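Side-chain contacts in tyrosinase (Aspergillus oryzae, PDB 6JU8), which probably oxidises tyrosine and dopa to dopaquinone with molecular oxygen at a dinuclear copper centre, a step of melanin biosynthesis: residues Q116-Y119 and E120-D124; T44-V47 and E48-V52. The protein carries 1 engineered substitution. All coordinates share one frame; numbering follows the deposited sequence.

Overall arrangement
From the N terminus, interaction 2 (44-52) comes first, on helix 41-55. Interaction 1 (116-124) follows on helix 103-129. The two lie in series, and neither nests in nor crosses the other. Each spans about two and a half turns of its own helix, so neither closes a loop. Their centres are about 9 Å apart because the two helices pack together. Met122 CE lies 3.6 Å from Phe46 N, and Met122 CG lies 3.8 Å from Ala49 CB. Interaction 1 also meets the N-terminal segment around Tyr7 to Gly11. Interaction 2 meets strand 178-182 and helix 135-144. The pair forms part of the helical framework of this copper enzyme.

Interaction 1: residues Q116-Y119 and E120-D124; sequences QVIY and EAMLD
Gln116 NE2 donates to Glu120 OE2, one helical turn on, at 3.2 Å, and makes a weak hydrogen bond to Leu8 O. The donor lies above the carboxylate plane, and the acceptor lies in the Gln116 amide plane. The two flat groups are turned 68° apart. Gln116 CG is anti to the backbone N (chi1 -178°), and the extended chain makes the amide stand out from the helix, beside the carboxylate. Gln116 OE1 accepts from the N atoms of Thr10 and Gly11, and Glu120 OE1 is hydrogen-bonded to Tyr7 OH.

Tyr119 and Leu123 make an apolar contact on the next turn. Leu123 CG sits over one face of the phenol ring, offset toward its rim. Leu123 CD1 comes 3.7 Å from Tyr119 CE2. On a further side, Ile118 CG2 meets Met122 CE at 3.9 Å; both side chains touch Trp145, and Ala121 packs on Ala49 and Ile53 of helix 41-55.

The backbone bonds are the regular i to i+4 set of an alpha helix. Met122 N to Ile118 O is the shortest, at 2.8 Å.

Helix 103-129 belongs to the common central domain of tyrosinase and also carries the copper ligand His107. This contact is structural packing. Its i to i+4 Gln-Glu bond should limit rotation of the amide, and the NE2 donor would probably favour the charged carboxylate.

Interaction 2: residues T44-V47 and E48-V52; sequences TLFV and EALTV
Val47 O receives two bonds from Thr51, one from its backbone N at 3.0 Å and one from its hydroxyl OG1 at 2.7 Å. The two donors reach the oxygen from opposite faces of the carbonyl plane. Thr51 OG1 lies beside its own backbone N (chi1 -63°), which turns the hydroxyl back to the preceding turn.

This doubly bonded carbonyl is the tight part of the contact. Within the same helix, the Ala49 CB methyl also closes to 3.1 Å from the carbonyl oxygen Leu45 O. Thr44 is buried too, and its CG2 lies alongside Glu48 CG at 4.0 Å.

Phe46 and Leu50 touch only lightly. They run side by side and point the same way, with Phe46 CE1 and Leu50 CD2 4.2 Å apart and the methyl oblique to the ring. Neighbours complete their burial: the Phe46 ring meets that of Trp145, Leu50 touches Leu197, and Leu45 rests on Met122 and Trp138.

The partly exposed side is limited to Thr51, whose hydroxyl is nonetheless held, and to Glu48 beyond CG. Bent at chi2 (-78°), the Glu48 chain turns its carboxylate aside. OE2 pairs with Lys193 NZ, while Thr44 OG1 is hydrogen-bonded to Arg40 O and Leu182 N.

This mostly buried helix packs against helix 103-129, helix 135-144 and strand 178-182, where Val47 meets Val179 and Val181, and against the loop at Pro196. The nearby lysine would be expected to stabilise the ionised form of Glu48.

Interaction 1: residues Q116-Y119 and E120-D124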
loop_
_atom_site.group_PDB
_atom_site.type_symbol
_atom_site.label_atom_id
_atom_site.label_comp_id
_atom_site.label_asym_id
_atom_site.label_seq_id
_atom_site.Cartn_x
_atom_site.Cartn_y
_atom_site.Cartn_z
ATOM N N GLN A 116 25.426 7.433 -12.523
ATOM C CA GLN A 116 26.078 8.608 -13.091
ATOM C C GLN A 116 25.051 9.690 -13.390
ATOM O O GLN A 116 25.292 10.870 -13.155
ATOM C CB GLN A 116 26.820 8.208 -14.373
ATOM C CG GLN A 116 27.586 9.373 -15.015
ATOM C CD GLN A 116 28.310 8.943 -16.275
ATOM O OE1 GLN A 116 28.816 7.829 -16.362
ATOM N NE2 GLN A 116 28.352 9.806 -17.279
ATOM N N VAL A 117 23.920 9.304 -13.977
ATOM C CA VAL A 117 22.862 10.270 -14.291
ATOM C C VAL A 117 22.367 10.952 -13.029
ATOM O O VAL A 117 22.134 12.169 -12.992
ATOM C CB VAL A 117 21.707 9.583 -15.044
ATOM C CG1 VAL A 117 20.496 10.496 -15.149
ATOM C CG2 VAL A 117 22.212 9.154 -16.428
ATOM N N ILE A 118 22.171 10.159 -11.966
ATOM C CA ILE A 118 21.783 10.745 -10.684
ATOM C C ILE A 118 22.796 11.740 -10.146
ATOM O O ILE A 118 22.416 12.866 -9.763
ATOM C CB ILE A 118 21.502 9.625 -9.655
ATOM C CG1 ILE A 118 20.264 8.811 -10.047
ATOM C CG2 ILE A 118 21.351 10.245 -8.260
ATOM C CD1 ILE A 118 20.160 7.500 -9.286
ATOM N N TYR A 119 24.071 11.385 -10.140
ATOM C CA TYR A 119 25.131 12.281 -9.704
ATOM C C TYR A 119 25.108 13.574 -10.505
ATOM O O TYR A 119 25.209 14.659 -9.949
ATOM C CB TYR A 119 26.482 11.582 -9.876
ATOM C CG TYR A 119 27.693 12.476 -9.704
ATOM C CD1 TYR A 119 28.173 12.802 -8.437
ATOM C CD2 TYR A 119 28.380 12.972 -10.823
ATOM C CE1 TYR A 119 29.307 13.618 -8.280
ATOM C CE2 TYR A 119 29.492 13.771 -10.662
ATOM C CZ TYR A 119 29.946 14.095 -9.403
ATOM O OH TYR A 119 31.065 14.890 -9.281
ATOM N N GLU A 120 24.998 13.475 -11.831
ATOM C CA GLU A 120 24.936 14.702 -12.643
ATOM C C GLU A 120 23.748 15.580 -12.285
ATOM O O GLU A 120 23.895 16.816 -12.229
ATOM C CB GLU A 120 24.935 14.305 -14.134
ATOM C CG GLU A 120 26.296 13.764 -14.538
ATOM C CD GLU A 120 26.336 13.142 -15.923
ATOM O OE1 GLU A 120 25.296 13.096 -16.605
ATOM O OE2 GLU A 120 27.428 12.679 -16.308
ATOM N N ALA A 121 22.597 14.966 -11.989
ATOM C CA ALA A 121 21.443 15.744 -11.551
ATOM C C ALA A 121 21.696 16.333 -10.170
ATOM O O ALA A 121 21.229 17.433 -9.836
ATOM C CB ALA A 121 20.179 14.888 -11.565
ATOM N N MET A 122 22.454 15.649 -9.318
ATOM C CA MET A 122 22.777 16.218 -7.999
ATOM C C MET A 122 23.599 17.486 -8.136
ATOM O O MET A 122 23.373 18.486 -7.466
ATOM C CB MET A 122 23.606 15.232 -7.167
ATOM C CG MET A 122 22.826 14.019 -6.664
ATOM S SD MET A 122 23.929 12.961 -5.703
ATOM C CE MET A 122 22.719 11.824 -5.012
ATOM N N LEU A 123 24.580 17.458 -9.035
ATOM C CA LEU A 123 25.365 18.671 -9.262
ATOM C C LEU A 123 24.502 19.824 -9.737
ATOM O O LEU A 123 24.744 20.966 -9.326
ATOM C CB LEU A 123 26.455 18.366 -10.291
ATOM C CG LEU A 123 27.538 17.381 -9.866
ATOM C CD1 LEU A 123 28.644 17.356 -10.927
ATOM C CD2 LEU A 123 28.085 17.720 -8.488
ATOM N N ASP A 124 23.551 19.588 -10.636
ATOM C CA ASP A 124 22.642 20.646 -11.097
ATOM C C ASP A 124 21.783 21.151 -9.942
ATOM O O ASP A 124 21.545 22.358 -9.810
ATOM C CB ASP A 124 21.733 20.134 -12.223
ATOM C CG ASP A 124 22.457 19.808 -13.506
ATOM O OD1 ASP A 124 23.282 20.620 -13.942
ATOM O OD2 ASP A 124 22.227 18.738 -14.112
#

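Interaction 2: residues T44-V47 and E48-V52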
loop_
_atom_site.group_PDB
_atom_site.type_symbol
_atom_site.label_atom_id
_atom_site.label_comp_id
_atom_site.label_asym_id
_atom_site.label_seq_id
_atom_site.Cartn_x
_atom_site.Cartn_y
_atom_site.Cartn_z
ATOM N N THR A 44 18.873 14.096 0.874
ATOM C CA THR A 44 18.230 15.173 0.118
ATOM C C THR A 44 18.669 15.186 -1.338
ATOM O O THR A 44 17.854 15.298 -2.259
ATOM C CB THR A 44 18.564 16.514 0.788
ATOM O OG1 THR A 44 18.024 16.542 2.117
ATOM C CG2 THR A 44 17.936 17.703 0.043
ATOM N N LEU A 45 19.972 15.043 -1.588
ATOM C CA LEU A 45 20.484 15.027 -2.956
ATOM C C LEU A 45 19.853 13.900 -3.765
ATOM O O LEU A 45 19.466 14.047 -4.927
ATOM C CB LEU A 45 22.007 14.860 -2.901
ATOM C CG LEU A 45 22.821 16.099 -2.513
ATOM C CD1 LEU A 45 24.295 15.717 -2.368
ATOM C CD2 LEU A 45 22.584 17.237 -3.506
ATOM N N PHE A 46 19.764 12.706 -3.144
ATOM C CA PHE A 46 19.274 11.546 -3.879
ATOM C C PHE A 46 17.788 11.738 -4.175
ATOM O O PHE A 46 17.332 11.559 -5.308
ATOM C CB PHE A 46 19.562 10.268 -3.102
ATOM C CG PHE A 46 19.310 8.941 -3.763
ATOM C CD1 PHE A 46 18.974 8.796 -5.098
ATOM C CD2 PHE A 46 19.397 7.770 -2.983
ATOM C CE1 PHE A 46 18.739 7.546 -5.683
ATOM C CE2 PHE A 46 19.198 6.530 -3.566
ATOM C CZ PHE A 46 18.879 6.404 -4.909
ATOM N N VAL A 47 17.018 12.150 -3.167
ATOM C CA VAL A 47 15.581 12.379 -3.385
ATOM C C VAL A 47 15.328 13.465 -4.421
ATOM O O VAL A 47 14.507 13.311 -5.334
ATOM C CB VAL A 47 14.902 12.760 -2.044
ATOM C CG1 VAL A 47 13.493 13.260 -2.270
ATOM C CG2 VAL A 47 14.919 11.568 -1.098
ATOM N N GLU A 48 16.039 14.591 -4.308
ATOM C CA GLU A 48 15.766 15.712 -5.199
ATOM C C GLU A 48 16.240 15.392 -6.612
ATOM O O GLU A 48 15.532 15.714 -7.570
ATOM C CB GLU A 48 16.415 17.001 -4.690
ATOM C CG GLU A 48 15.859 17.487 -3.357
ATOM C CD GLU A 48 14.521 18.183 -3.406
ATOM O OE1 GLU A 48 13.929 18.345 -4.485
ATOM O OE2 GLU A 48 14.022 18.595 -2.340
ATOM N N ALA A 49 17.397 14.751 -6.727
ATOM C CA ALA A 49 17.883 14.391 -8.068
ATOM C C ALA A 49 16.971 13.377 -8.745
ATOM O O ALA A 49 16.649 13.484 -9.937
ATOM C CB ALA A 49 19.294 13.840 -8.007
ATOM N N LEU A 50 16.587 12.340 -7.987
ATOM C CA LEU A 50 15.771 11.308 -8.631
ATOM C C LEU A 50 14.403 11.856 -9.003
ATOM O O LEU A 50 13.818 11.491 -10.021
ATOM C CB LEU A 50 15.647 10.069 -7.751
ATOM C CG LEU A 50 14.946 8.876 -8.386
ATOM C CD1 LEU A 50 15.598 8.436 -9.691
ATOM C CD2 LEU A 50 14.949 7.694 -7.409
ATOM N N THR A 51 13.896 12.767 -8.180
ATOM C CA THR A 51 12.635 13.419 -8.517
ATOM C C THR A 51 12.730 14.171 -9.842
ATOM O O THR A 51 11.864 14.018 -10.716
ATOM C CB THR A 51 12.183 14.377 -7.392
ATOM O OG1 THR A 51 11.947 13.571 -6.231
ATOM C CG2 THR A 51 10.915 15.098 -7.766
ATOM N N VAL A 52 13.757 14.995 -10.027
ATOM C CA VAL A 52 13.983 15.680 -11.287
ATOM C C VAL A 52 14.074 14.696 -12.439
ATOM O O VAL A 52 13.419 14.876 -13.469
ATOM C CB VAL A 52 15.268 16.529 -11.216
ATOM C CG1 VAL A 52 15.718 16.982 -12.596
ATOM C CG2 VAL A 52 15.061 17.734 -10.311
#